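Local atomic coordinates of cell wall surface anchor family protein (Streptococcus agalactiae serogroup V, PDB entry 3TW0), a protein that probably mediates host-cell adhesion as the tip pilin of group B streptococcal pili, this chain being a part that contains its magnesium-binding von Willebrand factor type A fold. Residues Lys43-Asp46 against Lys47-Asn51; Thr111-Ala114 against Asn115-Asn118; Ala152-Ile155 against Leu156-Ser160; Tyr308-Gly311 against Asn312-Lys316. The protein carries 2 engineered substitutions. One frame throughout, in Å; residues are numbered along the deposited sequence.

Contact 1: residues Lys43-Asp46 against Lys47-Asn51; sequences KLID and KITSN
Two kinds of contact join K43, L44 and I45 to K47, I48 and T49, about one turn further on, where helix 33-48 comes to its end. The first is hydrogen bonding to backbone carbonyls. I48 N donates to L44 O over 2.8 Å in an almost straight bond, 177° at the hydrogen, and K47 N donates to K43 O in a more bent one, 154°. I45 O is gripped twice: T49 N reaches it at 2.9 Å nearly in line with the carbonyl, whereas T49 OG1, 2.8 Å from I45 O, comes from above the carbonyl plane and not along a lone pair. The hydroxyl can do this because chi1 of 59° sets OG1 between T49's own N and carbonyl carbon, folding it back over the helix. S50 OG makes a similar return, lying 2.6 Å from K47 O and in the plane of that carbonyl, which also accepts from S50 N.

The second kind is apolar. I48 turns the tip of its longer branch back onto L44, and CD1 meets L44 CG at 3.3 Å, tighter than an ordinary van der Waals contact. This buried side of the helix lies on V13 and V15 of strand 11-18, while I45 and T49 meet V117 of helix 114-122. D46 directs OD1 to a salt bridge with K121 of that same helix.

Chemically, the last turn satisfies carbonyls with hydroxyls as well as amides: T49 and S50 each add a second donor to an oxygen already bonded to an amide, while the aliphatic face of L44, I45 and I48 packs on the sheet.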
# COMPACT_ATOMS: atom_id res chain seq x y z
N LYS A 43 6.81 9.58 -20.17
CA LYS A 43 6.49 10.92 -20.70
C LYS A 43 6.83 11.98 -19.67
O LYS A 43 7.32 13.06 -20.02
CB LYS A 43 5.00 11.03 -21.07
CG LYS A 43 4.69 10.95 -22.57
CD LYS A 43 3.99 9.62 -22.97
CE LYS A 43 2.52 9.55 -22.50
NZ LYS A 43 1.80 10.85 -22.64
N LEU A 44 6.60 11.68 -18.40
CA LEU A 44 6.91 12.65 -17.36
C LEU A 44 8.43 12.87 -17.24
O LEU A 44 8.91 14.01 -17.25
CB LEU A 44 6.24 12.29 -16.05
CG LEU A 44 6.55 13.32 -14.98
CD1 LEU A 44 5.71 14.60 -15.11
CD2 LEU A 44 6.35 12.70 -13.69
N ILE A 45 9.17 11.78 -17.17
CA ILE A 45 10.62 11.85 -17.12
C ILE A 45 11.15 12.69 -18.29
O ILE A 45 11.92 13.63 -18.05
CB ILE A 45 11.29 10.43 -17.11
CG1 ILE A 45 10.84 9.59 -15.89
CG2 ILE A 45 12.80 10.56 -17.16
CD1 ILE A 45 11.30 10.09 -14.50
N ASP A 46 10.75 12.39 -19.52
CA ASP A 46 11.25 13.13 -20.69
C ASP A 46 10.91 14.61 -20.55
O ASP A 46 11.74 15.47 -20.85
CB ASP A 46 10.69 12.60 -22.01
CG ASP A 46 11.20 11.22 -22.36
OD1 ASP A 46 12.27 10.81 -21.83
OD2 ASP A 46 10.53 10.53 -23.16
N LYS A 47 9.69 14.90 -20.09
CA LYS A 47 9.27 16.29 -19.95
C LYS A 47 10.12 17.02 -18.92
O LYS A 47 10.70 18.06 -19.24
CB LYS A 47 7.77 16.42 -19.65
CG LYS A 47 7.29 17.89 -19.77
CD LYS A 47 5.88 18.14 -19.24
CE LYS A 47 4.87 18.24 -20.39
NZ LYS A 47 3.77 19.22 -20.10
N ILE A 48 10.23 16.47 -17.71
CA ILE A 48 11.04 17.09 -16.65
C ILE A 48 12.50 17.31 -17.03
O ILE A 48 13.05 18.39 -16.81
CB ILE A 48 10.97 16.28 -15.32
CG1 ILE A 48 9.52 16.11 -14.90
CG2 ILE A 48 11.77 16.98 -14.19
CD1 ILE A 48 9.32 14.91 -14.02
N THR A 49 13.12 16.28 -17.60
CA THR A 49 14.54 16.33 -17.89
C THR A 49 14.88 17.10 -19.17
O THR A 49 16.05 17.16 -19.54
CB THR A 49 15.14 14.92 -18.02
OG1 THR A 49 14.45 14.21 -19.06
CG2 THR A 49 15.02 14.15 -16.69
N SER A 50 13.88 17.68 -19.83
CA SER A 50 14.12 18.51 -21.00
C SER A 50 14.95 19.72 -20.57
O SER A 50 15.93 20.09 -21.24
CB SER A 50 12.83 18.91 -21.70
OG SER A 50 12.01 19.69 -20.85
N ASN A 51 14.58 20.29 -19.43
CA ASN A 51 15.43 21.23 -18.71
C ASN A 51 16.55 20.47 -17.96
O ASN A 51 16.28 19.71 -17.03
CB ASN A 51 14.58 22.06 -17.75
CG ASN A 51 15.38 23.11 -17.01
OD1 ASN A 51 16.60 22.99 -16.85
ND2 ASN A 51 14.70 24.15 -16.54

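Contact 2: residues Thr111-Ala114 against Asn115-Asn118; sequences TNDA and NEVN
From T111 to A114 the backbone leaves extended geometry and enters helix 114-122, D113 being the N-cap and V117 N closing the first turn on D113 O at 2.8 Å. D113 caps this end through one carboxylate oxygen. OD1 takes E116 N at 3.1 Å with a good angle of 164°, met on its anti side and slightly out of the carboxylate plane; the bond from N115 N to the same OD1 is weak, bent to 122° at the hydrogen. With its CG anti to the backbone N, the D113 carboxylate lies beside its own carbonyl carbon, over the amides of the first turn.

E116 reaches back from the helix to T111. The hydroxyl OG1 of T111 donates to E116 OE1 at 2.7 Å, using the anti lone pair of that oxygen, and it accepts from D113 N at 3.1 Å, which makes an ST turn. T111 OG1 therefore links the capping residue to the glutamate. The carboxylates of D113 and E116 are turned 62° apart and stay out of contact, OD1 to OE1 being 4.9 Å.

V117 CG2 lies against D113 O at 3.1 Å. In the fold, this surface turn joins strand 110-111, where T111 shares backbone hydrogen bonds with V56 of strand 55-61, to helix 114-122, a neighbour of helix 33-48.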
# COMPACT_ATOMS: atom_id res chain seq x y z
N THR A 111 18.46 12.57 -9.91
CA THR A 111 19.53 12.76 -10.88
C THR A 111 19.15 13.63 -12.08
O THR A 111 17.97 13.66 -12.47
CB THR A 111 20.13 11.40 -11.31
OG1 THR A 111 21.35 11.62 -12.06
CG2 THR A 111 19.09 10.56 -12.13
N ASN A 112 20.14 14.36 -12.61
CA ASN A 112 20.10 14.97 -13.97
C ASN A 112 21.21 14.46 -14.90
O ASN A 112 21.37 14.96 -16.03
CB ASN A 112 20.16 16.50 -13.94
CG ASN A 112 21.36 17.04 -13.15
OD1 ASN A 112 22.42 16.40 -13.06
ND2 ASN A 112 21.18 18.22 -12.57
N ASP A 113 21.97 13.48 -14.45
CA ASP A 113 22.92 12.84 -15.33
C ASP A 113 22.17 12.04 -16.39
O ASP A 113 21.37 11.16 -16.07
CB ASP A 113 23.88 11.94 -14.56
CG ASP A 113 24.89 11.30 -15.47
OD1 ASP A 113 24.54 10.36 -16.20
OD2 ASP A 113 26.04 11.73 -15.45
N ALA A 114 22.46 12.34 -17.66
CA ALA A 114 21.71 11.76 -18.77
C ALA A 114 21.80 10.24 -18.86
O ALA A 114 20.82 9.58 -19.24
CB ALA A 114 22.10 12.41 -20.11
N ASN A 115 22.96 9.68 -18.52
CA ASN A 115 23.11 8.22 -18.51
C ASN A 115 22.33 7.57 -17.36
O ASN A 115 21.75 6.50 -17.53
CB ASN A 115 24.59 7.81 -18.46
CG ASN A 115 25.40 8.35 -19.63
OD1 ASN A 115 26.28 9.19 -19.44
ND2 ASN A 115 25.12 7.88 -20.84
N GLU A 116 22.35 8.21 -16.20
CA GLU A 116 21.52 7.80 -15.06
C GLU A 116 20.03 7.90 -15.36
O GLU A 116 19.26 7.02 -14.98
CB GLU A 116 21.90 8.59 -13.81
CG GLU A 116 23.33 8.24 -13.36
CD GLU A 116 23.72 8.75 -11.97
OE1 GLU A 116 23.23 9.78 -11.51
OE2 GLU A 116 24.55 8.08 -11.31
N VAL A 117 19.63 8.95 -16.06
CA VAL A 117 18.23 9.08 -16.48
C VAL A 117 17.84 7.84 -17.31
O VAL A 117 16.78 7.25 -17.06
CB VAL A 117 17.99 10.39 -17.25
CG1 VAL A 117 16.54 10.50 -17.77
CG2 VAL A 117 18.30 11.56 -16.34
N ASN A 118 18.70 7.46 -18.25
CA ASN A 118 18.54 6.26 -19.07
C ASN A 118 18.41 4.98 -18.24
O ASN A 118 17.65 4.08 -18.60
CB ASN A 118 19.76 6.06 -19.98
CG ASN A 118 19.79 7.01 -21.17
OD1 ASN A 118 18.79 7.62 -21.55
ND2 ASN A 118 20.97 7.12 -21.78

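Contact 3: residues Ala152-Ile155 against Leu156-Ser160; sequences ANEI and LETQS
N153 and E157, one turn apart on helix 145-159, bring an amide and a carboxylate together with planes 31° apart. N153 ND2 lies 3.2 Å from E157 OE1, and E157 CG passes alongside the N153 carbonyl oxygen, O to CG 3.2 Å. N153 reaches forward because its CG stands anti to the backbone N, whereas E157 CG lies beside its own N and bends back toward the preceding turn. Further round the helix, Q159 crosses I155 obliquely: the amide oxygen OE1 sits 4.1 Å from I155 CG2, and NE2 is near CG1.

Beneath these side chains runs the helical backbone ladder. E157 N meets N153 O at 2.8 Å in a nearly straight bond, 173° at the hydrogen, L156 N binds A152 O, and Q159 N reaches I155 O at 2.8 Å with an angle of 135°. The last of these bonds is the most bent of the three, and S160 then leaves helical geometry.

Outside partners fix the polar ends. N153 OD1 is hydrogen-bonded to the hydroxyl of Y318, while OE1 and NE2 of Q159 bond the backbone at L110 and L108. A152, I155 and L156 cover V14 of strand 11-18.

The chemistry divides the helix in two: an aliphatic side is pressed on the central sheet, while along its margins the Q159 amide is held at both ends by backbone groups and N153 is held through OD1 by the tyrosine hydroxyl. E157 OE2 also makes a long, weak ion pair with K316, consistent with a loose electrostatic tie.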
# COMPACT_ATOMS: atom_id res chain seq x y z
N ALA A 152 9.38 8.35 -1.00
CA ALA A 152 9.47 9.55 -1.86
C ALA A 152 9.84 10.76 -0.99
O ALA A 152 10.73 11.53 -1.33
CB ALA A 152 8.15 9.79 -2.58
N ASN A 153 9.17 10.90 0.14
CA ASN A 153 9.46 12.00 1.07
C ASN A 153 10.90 11.93 1.57
O ASN A 153 11.63 12.94 1.61
CB ASN A 153 8.50 11.95 2.25
CG ASN A 153 8.59 13.18 3.15
OD1 ASN A 153 8.58 14.31 2.69
ND2 ASN A 153 8.65 12.95 4.44
N GLU A 154 11.32 10.74 1.99
CA GLU A 154 12.66 10.58 2.52
C GLU A 154 13.73 11.05 1.52
O GLU A 154 14.64 11.81 1.90
CB GLU A 154 12.89 9.13 2.93
CG GLU A 154 14.32 8.81 3.32
CD GLU A 154 14.51 7.35 3.67
OE1 GLU A 154 13.71 6.51 3.18
OE2 GLU A 154 15.45 7.04 4.44
N ILE A 155 13.59 10.62 0.26
CA ILE A 155 14.42 11.07 -0.86
C ILE A 155 14.49 12.61 -0.95
O ILE A 155 15.58 13.18 -1.00
CB ILE A 155 13.92 10.46 -2.19
CG1 ILE A 155 14.33 8.98 -2.32
CG2 ILE A 155 14.45 11.21 -3.42
CD1 ILE A 155 13.63 8.31 -3.45
N LEU A 156 13.34 13.27 -0.99
CA LEU A 156 13.30 14.74 -1.08
C LEU A 156 13.93 15.43 0.15
O LEU A 156 14.74 16.35 -0.00
CB LEU A 156 11.86 15.20 -1.30
CG LEU A 156 11.36 14.93 -2.72
CD1 LEU A 156 9.85 15.01 -2.79
CD2 LEU A 156 12.01 15.90 -3.73
N GLU A 157 13.58 14.98 1.34
CA GLU A 157 14.10 15.57 2.57
C GLU A 157 15.57 15.31 2.77
O GLU A 157 16.27 16.12 3.37
CB GLU A 157 13.32 15.07 3.78
CG GLU A 157 11.84 15.36 3.68
CD GLU A 157 11.20 15.50 5.04
OE1 GLU A 157 11.14 14.49 5.78
OE2 GLU A 157 10.76 16.64 5.35
N THR A 158 16.04 14.17 2.27
CA THR A 158 17.45 13.76 2.37
C THR A 158 18.31 14.42 1.31
O THR A 158 19.44 14.77 1.58
CB THR A 158 17.59 12.23 2.15
OG1 THR A 158 16.59 11.54 2.90
CG2 THR A 158 18.94 11.75 2.63
N GLN A 159 17.77 14.57 0.10
CA GLN A 159 18.60 14.86 -1.08
C GLN A 159 18.29 16.19 -1.78
O GLN A 159 19.07 16.63 -2.63
CB GLN A 159 18.49 13.73 -2.11
CG GLN A 159 18.87 12.35 -1.64
CD GLN A 159 18.57 11.31 -2.72
OE1 GLN A 159 18.53 11.62 -3.92
NE2 GLN A 159 18.34 10.07 -2.30
N SER A 160 17.14 16.79 -1.50
CA SER A 160 16.85 18.13 -1.96
C SER A 160 17.08 19.16 -0.82
O SER A 160 17.89 18.93 0.10
CB SER A 160 15.43 18.20 -2.51
OG SER A 160 15.20 19.38 -3.25

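Contact 4: residues Tyr308-Gly311 against Asn312-Lys316; sequences YFNG and NIRPK
The F309 ring stands across I313 at about a right angle, and I313 CB sits over one of its faces, 4.2 Å from the centroid and 24° off the ring normal, a CH-pi contact. R314 comes to the same ring at its edge: NH1 lies near the ring plane, 3.5 Å from F309 CE2, with ring and guanidinium planes 77° apart. N310 runs beside R314, and its OD1 accepts from NH1 in a modelled bond whose very short length makes the detail doubtful.

On Y308, ring and N312 amide planes are only 14° apart. N312 ND2 donates to Y308 O at 3.0 Å, in the carbonyl plane and on a lone pair, with Y308 O close to the amide plane of N312. I313 CD1 touches Y308 OH at 3.3 Å. F309 O, near the C-terminal end of the helix, accepts I313 N at 2.8 Å and R314 N at 3.0 Å from opposite faces of its plane.

Helix 302-312 thus turns toward strand 319-324, with F309 and I313 both resting on I320 of that strand, Y308 on M150 of helix 145-159, and N312 OD1 bonded to the backbone of Q211.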
# COMPACT_ATOMS: atom_id res chain seq x y z
N TYR A 308 -1.45 9.78 7.42
CA TYR A 308 -0.01 9.86 7.37
C TYR A 308 0.42 10.94 6.38
O TYR A 308 1.34 11.73 6.66
CB TYR A 308 0.64 8.52 6.98
CG TYR A 308 2.03 8.79 6.51
CD1 TYR A 308 3.07 8.91 7.42
CD2 TYR A 308 2.28 9.05 5.17
CE1 TYR A 308 4.36 9.23 6.99
CE2 TYR A 308 3.55 9.38 4.73
CZ TYR A 308 4.58 9.46 5.64
OH TYR A 308 5.83 9.78 5.15
N PHE A 309 -0.23 10.98 5.22
CA PHE A 309 0.09 11.98 4.19
C PHE A 309 -0.06 13.38 4.77
O PHE A 309 0.86 14.21 4.70
CB PHE A 309 -0.83 11.80 2.98
CG PHE A 309 -0.56 12.77 1.85
CD1 PHE A 309 0.39 12.48 0.85
CD2 PHE A 309 -1.26 13.99 1.78
CE1 PHE A 309 0.64 13.41 -0.19
CE2 PHE A 309 -1.01 14.90 0.76
CZ PHE A 309 -0.08 14.61 -0.23
N ASN A 310 -1.23 13.63 5.37
CA ASN A 310 -1.55 14.96 5.89
C ASN A 310 -0.70 15.36 7.09
O ASN A 310 -0.50 16.53 7.34
CB ASN A 310 -3.04 15.06 6.22
CG ASN A 310 -3.92 15.14 4.98
OD1 ASN A 310 -3.45 15.49 3.90
ND2 ASN A 310 -5.21 14.82 5.12
N GLY A 311 -0.21 14.39 7.84
CA GLY A 311 0.61 14.66 9.00
C GLY A 311 2.07 14.92 8.69
O GLY A 311 2.74 15.67 9.41
N ASN A 312 2.59 14.29 7.64
CA ASN A 312 4.05 14.18 7.45
C ASN A 312 4.54 14.61 6.06
O ASN A 312 5.74 14.89 5.89
CB ASN A 312 4.52 12.73 7.75
CG ASN A 312 4.10 12.24 9.13
OD1 ASN A 312 4.84 12.39 10.09
ND2 ASN A 312 2.90 11.63 9.24
N ILE A 313 3.64 14.65 5.07
CA ILE A 313 3.99 15.04 3.72
C ILE A 313 3.50 16.43 3.36
O ILE A 313 4.29 17.26 2.99
CB ILE A 313 3.45 14.08 2.63
CG1 ILE A 313 3.74 12.61 2.97
CG2 ILE A 313 3.95 14.48 1.23
CD1 ILE A 313 5.20 12.21 2.97
N ARG A 314 2.18 16.63 3.43
CA ARG A 314 1.53 17.90 3.03
C ARG A 314 2.17 19.13 3.69
O ARG A 314 2.41 20.12 3.01
CB ARG A 314 0.04 17.85 3.34
CG ARG A 314 -0.75 19.03 2.80
CD ARG A 314 -2.23 18.92 3.17
NE ARG A 314 -2.97 19.01 1.92
CZ ARG A 314 -3.60 18.00 1.32
NH1 ARG A 314 -3.66 16.81 1.88
NH2 ARG A 314 -4.20 18.21 0.17
N PRO A 315 2.47 19.06 5.00
CA PRO A 315 3.17 20.20 5.64
C PRO A 315 4.54 20.58 5.04
O PRO A 315 4.98 21.72 5.25
CB PRO A 315 3.35 19.74 7.10
CG PRO A 315 2.33 18.69 7.33
CD PRO A 315 2.16 17.99 5.98
N LYS A 316 5.22 19.68 4.33
CA LYS A 316 6.52 19.99 3.71
C LYS A 316 6.43 21.08 2.64
O LYS A 316 7.45 21.62 2.21
CB LYS A 316 7.20 18.74 3.14
CG LYS A 316 7.57 17.66 4.15
CD LYS A 316 8.21 18.23 5.41
CE LYS A 316 8.25 17.17 6.48
NZ LYS A 316 8.59 17.69 7.83

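How the contacts relate
From the N terminus the four contacts follow in series: each joins adjoining residues, and none nests in or crosses another. Contact 1 ends helix 33-48 ahead of strand 55-61. Contact 2 starts helix 114-122, and the two touch where I45 CG2 lies 3.8 Å from V117 CG1, so the end of one helix packs against the start of the other. Contact 3 closes helix 145-159 before strand 165-172; contact 4 turns helix 302-312 toward strand 319-324. These two also meet, N153 CB being 3.4 Å from I313 CD1. Contacts 2 and 3 stay about 6 Å apart at their nearest atoms. Together they tie helix ends to the parallel sheet of the von Willebrand factor A fold.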